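Local coordinates for EvdO2 (Micromonospora carbonacea, PDB 4XAB), which probably catalyses an oxidative cyclization in orthosomycin biosynthesis, as a metal-dependent oxygenase of the phytanoyl-CoA dioxygenase family, at residues A[142-153]-A[200-211]. Sequence-based numbering, arbitrary orientation.
Sequences RGLSIWTTLDEA and PLAPGGAVVHDF
Gly143 CA makes a CH-pi contact with one face of the Phe211 ring, 3.7 Å from its centroid, next to the pairing of two antiparallel strands of the double-stranded beta helix. Phe211 N also donates to Gly143 O, from above the carbonyl plane. Leu144 turns to the sheet face covered by helix 89-102 and sets CD2 against Val208 CG1. Ser145 and His209 form a hydrogen-bonded pair on the metal-site face. His209 CG sits between its backbone N and carbonyl carbon (chi1 59°), which brings one ring face against Ser145 CB, offset toward the rim. His209 ND1 is hydrogen-bonded to Tyr162 OH, and NE2 to OD2 of the nickel ligand Asp131. His209 is thus a second-shell residue of the metal site. Ile146 CG1 lies 3.9 Å from Val208 CG2, the two side chains side by side. Trp147 N bonds almost straight to Val207 O (2.8 Å, 171°). Trp147 CG is anti to the backbone N (chi1 -169°); the indole passes Val207 CG2, and Leu201 CD1 meets the indole edge in the ring plane. Thr149 O accepts from Gly204 N, part of the type II turn from Ala202 to Gly205. Pro203 CG packs on the backbone at Glu152. Ala153 closes the contact with two backbone hydrogen bonds to Leu201; Ala153 N to Leu201 O is 2.8 Å.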
# COMPACT_ATOMS: atom_id res chain seq x y z
N ARG A 142 12.86 3.58 9.56
CA ARG A 142 12.14 4.68 8.93
C ARG A 142 11.70 4.20 7.55
O ARG A 142 12.40 3.45 6.89
CB ARG A 142 13.00 5.93 8.83
CG ARG A 142 13.47 6.42 10.18
CD ARG A 142 13.66 7.92 10.19
NE ARG A 142 14.82 8.35 9.41
CZ ARG A 142 14.75 9.13 8.34
NH1 ARG A 142 13.58 9.59 7.92
NH2 ARG A 142 15.86 9.47 7.71
N GLY A 143 10.53 4.62 7.11
CA GLY A 143 10.12 4.15 5.80
C GLY A 143 8.78 4.65 5.36
O GLY A 143 8.05 5.32 6.10
N LEU A 144 8.44 4.30 4.13
CA LEU A 144 7.16 4.71 3.59
C LEU A 144 6.74 3.76 2.48
O LEU A 144 7.52 2.89 2.04
CB LEU A 144 7.23 6.16 3.08
CG LEU A 144 8.34 6.58 2.10
CD1 LEU A 144 8.15 5.99 0.71
CD2 LEU A 144 8.41 8.10 1.99
N SER A 145 5.51 3.94 2.03
CA SER A 145 4.94 3.19 0.93
C SER A 145 4.44 4.15 -0.14
O SER A 145 3.88 5.18 0.18
CB SER A 145 3.76 2.34 1.39
OG SER A 145 4.20 1.34 2.29
N ILE A 146 4.65 3.78 -1.40
CA ILE A 146 4.14 4.53 -2.55
C ILE A 146 3.19 3.62 -3.31
O ILE A 146 3.60 2.62 -3.92
CB ILE A 146 5.30 5.02 -3.47
CG1 ILE A 146 6.24 5.93 -2.69
CG2 ILE A 146 4.75 5.80 -4.64
CD1 ILE A 146 7.52 6.31 -3.45
N TRP A 147 1.91 3.96 -3.20
CA TRP A 147 0.77 3.20 -3.71
C TRP A 147 0.36 3.81 -5.04
O TRP A 147 -0.30 4.85 -5.04
CB TRP A 147 -0.37 3.29 -2.67
CG TRP A 147 -1.61 2.42 -2.78
CD1 TRP A 147 -1.81 1.19 -2.21
CD2 TRP A 147 -2.86 2.78 -3.40
NE1 TRP A 147 -3.09 0.74 -2.48
CE2 TRP A 147 -3.75 1.70 -3.20
CE3 TRP A 147 -3.30 3.89 -4.12
CZ2 TRP A 147 -5.06 1.70 -3.70
CZ3 TRP A 147 -4.62 3.89 -4.61
CH2 TRP A 147 -5.47 2.80 -4.40
N THR A 148 0.78 3.21 -6.15
CA THR A 148 0.46 3.76 -7.48
C THR A 148 -0.75 3.03 -8.02
O THR A 148 -0.74 1.80 -8.10
CB THR A 148 1.63 3.59 -8.48
OG1 THR A 148 2.79 4.28 -8.00
CG2 THR A 148 1.24 4.11 -9.88
N THR A 149 -1.79 3.76 -8.40
CA THR A 149 -2.99 3.08 -8.88
C THR A 149 -2.94 2.93 -10.39
O THR A 149 -2.41 3.79 -11.09
CB THR A 149 -4.27 3.82 -8.45
OG1 THR A 149 -5.42 3.06 -8.82
CG2 THR A 149 -4.35 5.23 -9.08
N LEU A 150 -3.46 1.81 -10.89
CA LEU A 150 -3.54 1.57 -12.33
C LEU A 150 -4.89 1.98 -12.87
O LEU A 150 -5.10 2.03 -14.09
CB LEU A 150 -3.30 0.08 -12.65
CG LEU A 150 -2.03 -0.59 -12.14
CD1 LEU A 150 -1.81 -1.92 -12.87
CD2 LEU A 150 -0.84 0.34 -12.29
N ASP A 151 -5.81 2.28 -11.95
CA ASP A 151 -7.20 2.56 -12.28
C ASP A 151 -7.63 3.82 -11.56
O ASP A 151 -6.96 4.24 -10.61
CB ASP A 151 -8.09 1.39 -11.86
CG ASP A 151 -7.71 0.10 -12.55
OD1 ASP A 151 -7.91 0.01 -13.77
OD2 ASP A 151 -7.20 -0.82 -11.88
N GLU A 152 -8.75 4.42 -11.98
CA GLU A 152 -9.37 5.43 -11.13
C GLU A 152 -9.56 4.83 -9.73
O GLU A 152 -10.00 3.69 -9.59
CB GLU A 152 -10.72 5.90 -11.68
CG GLU A 152 -11.34 6.98 -10.79
CD GLU A 152 -12.63 7.56 -11.33
OE1 GLU A 152 -13.33 6.88 -12.10
OE2 GLU A 152 -12.95 8.71 -10.96
N ALA A 153 -9.22 5.60 -8.71
CA ALA A 153 -9.47 5.20 -7.34
C ALA A 153 -10.40 6.21 -6.69
O ALA A 153 -10.07 7.39 -6.58
CB ALA A 153 -8.19 5.09 -6.57
N PRO A 200 -8.76 10.10 -3.25
CA PRO A 200 -9.03 9.57 -4.59
C PRO A 200 -7.90 9.93 -5.55
O PRO A 200 -7.19 10.91 -5.34
CB PRO A 200 -10.34 10.25 -4.97
CG PRO A 200 -11.00 10.57 -3.66
CD PRO A 200 -9.84 11.00 -2.79
N LEU A 201 -7.74 9.10 -6.58
CA LEU A 201 -6.66 9.23 -7.56
C LEU A 201 -7.16 8.92 -8.94
O LEU A 201 -8.09 8.14 -9.12
CB LEU A 201 -5.51 8.29 -7.24
CG LEU A 201 -4.80 8.51 -5.90
CD1 LEU A 201 -3.83 7.38 -5.68
CD2 LEU A 201 -4.08 9.86 -5.85
N ALA A 202 -6.50 9.52 -9.93
CA ALA A 202 -6.69 9.13 -11.32
C ALA A 202 -5.63 8.07 -11.64
O ALA A 202 -4.67 7.91 -10.87
CB ALA A 202 -6.55 10.35 -12.23
N PRO A 203 -5.80 7.33 -12.75
CA PRO A 203 -4.81 6.32 -13.11
C PRO A 203 -3.40 6.90 -13.22
O PRO A 203 -3.21 7.97 -13.80
CB PRO A 203 -5.29 5.81 -14.47
CG PRO A 203 -6.74 6.12 -14.50
CD PRO A 203 -6.91 7.38 -13.73
N GLY A 204 -2.43 6.22 -12.61
CA GLY A 204 -1.06 6.70 -12.61
C GLY A 204 -0.74 7.62 -11.45
O GLY A 204 0.42 7.99 -11.25
N GLY A 205 -1.77 8.01 -10.69
CA GLY A 205 -1.58 8.78 -9.47
C GLY A 205 -1.10 7.87 -8.36
O GLY A 205 -1.17 6.65 -8.48
N ALA A 206 -0.59 8.46 -7.29
CA ALA A 206 -0.15 7.66 -6.14
C ALA A 206 -0.42 8.37 -4.85
O ALA A 206 -0.50 9.60 -4.81
CB ALA A 206 1.34 7.32 -6.23
N VAL A 207 -0.53 7.59 -3.79
CA VAL A 207 -0.48 8.15 -2.46
C VAL A 207 0.76 7.58 -1.80
O VAL A 207 1.19 6.44 -2.08
CB VAL A 207 -1.75 7.84 -1.63
CG1 VAL A 207 -2.93 8.64 -2.15
CG2 VAL A 207 -2.05 6.36 -1.67
N VAL A 208 1.37 8.41 -0.98
CA VAL A 208 2.58 8.05 -0.24
C VAL A 208 2.28 8.15 1.25
O VAL A 208 1.75 9.17 1.69
CB VAL A 208 3.73 8.99 -0.60
CG1 VAL A 208 5.02 8.55 0.10
CG2 VAL A 208 3.91 9.05 -2.13
N HIS A 209 2.60 7.14 2.06
CA HIS A 209 2.40 7.30 3.50
C HIS A 209 3.48 6.66 4.34
O HIS A 209 4.05 5.62 3.98
CB HIS A 209 1.03 6.75 3.96
CG HIS A 209 0.81 5.30 3.68
ND1 HIS A 209 0.16 4.85 2.55
CD2 HIS A 209 1.11 4.19 4.40
CE1 HIS A 209 0.09 3.53 2.57
NE2 HIS A 209 0.66 3.11 3.69
N ASP A 210 3.71 7.30 5.47
CA ASP A 210 4.67 6.83 6.47
C ASP A 210 4.26 5.49 7.08
O ASP A 210 3.08 5.15 7.13
CB ASP A 210 4.80 7.89 7.57
CG ASP A 210 5.90 7.57 8.57
OD1 ASP A 210 5.61 6.99 9.64
OD2 ASP A 210 7.06 7.90 8.28
N PHE A 211 5.23 4.72 7.55
CA PHE A 211 4.95 3.45 8.22
C PHE A 211 3.99 3.60 9.40
O PHE A 211 3.34 2.62 9.79
CB PHE A 211 6.26 2.82 8.71
CG PHE A 211 7.03 2.09 7.64
CD1 PHE A 211 6.51 1.90 6.38
CD2 PHE A 211 8.30 1.60 7.92
CE1 PHE A 211 7.23 1.22 5.40
CE2 PHE A 211 9.02 0.91 6.95
CZ PHE A 211 8.48 0.73 5.69
O HOH W 1 8.76 5.80 9.20
O HOH W 2 3.88 2.68 4.69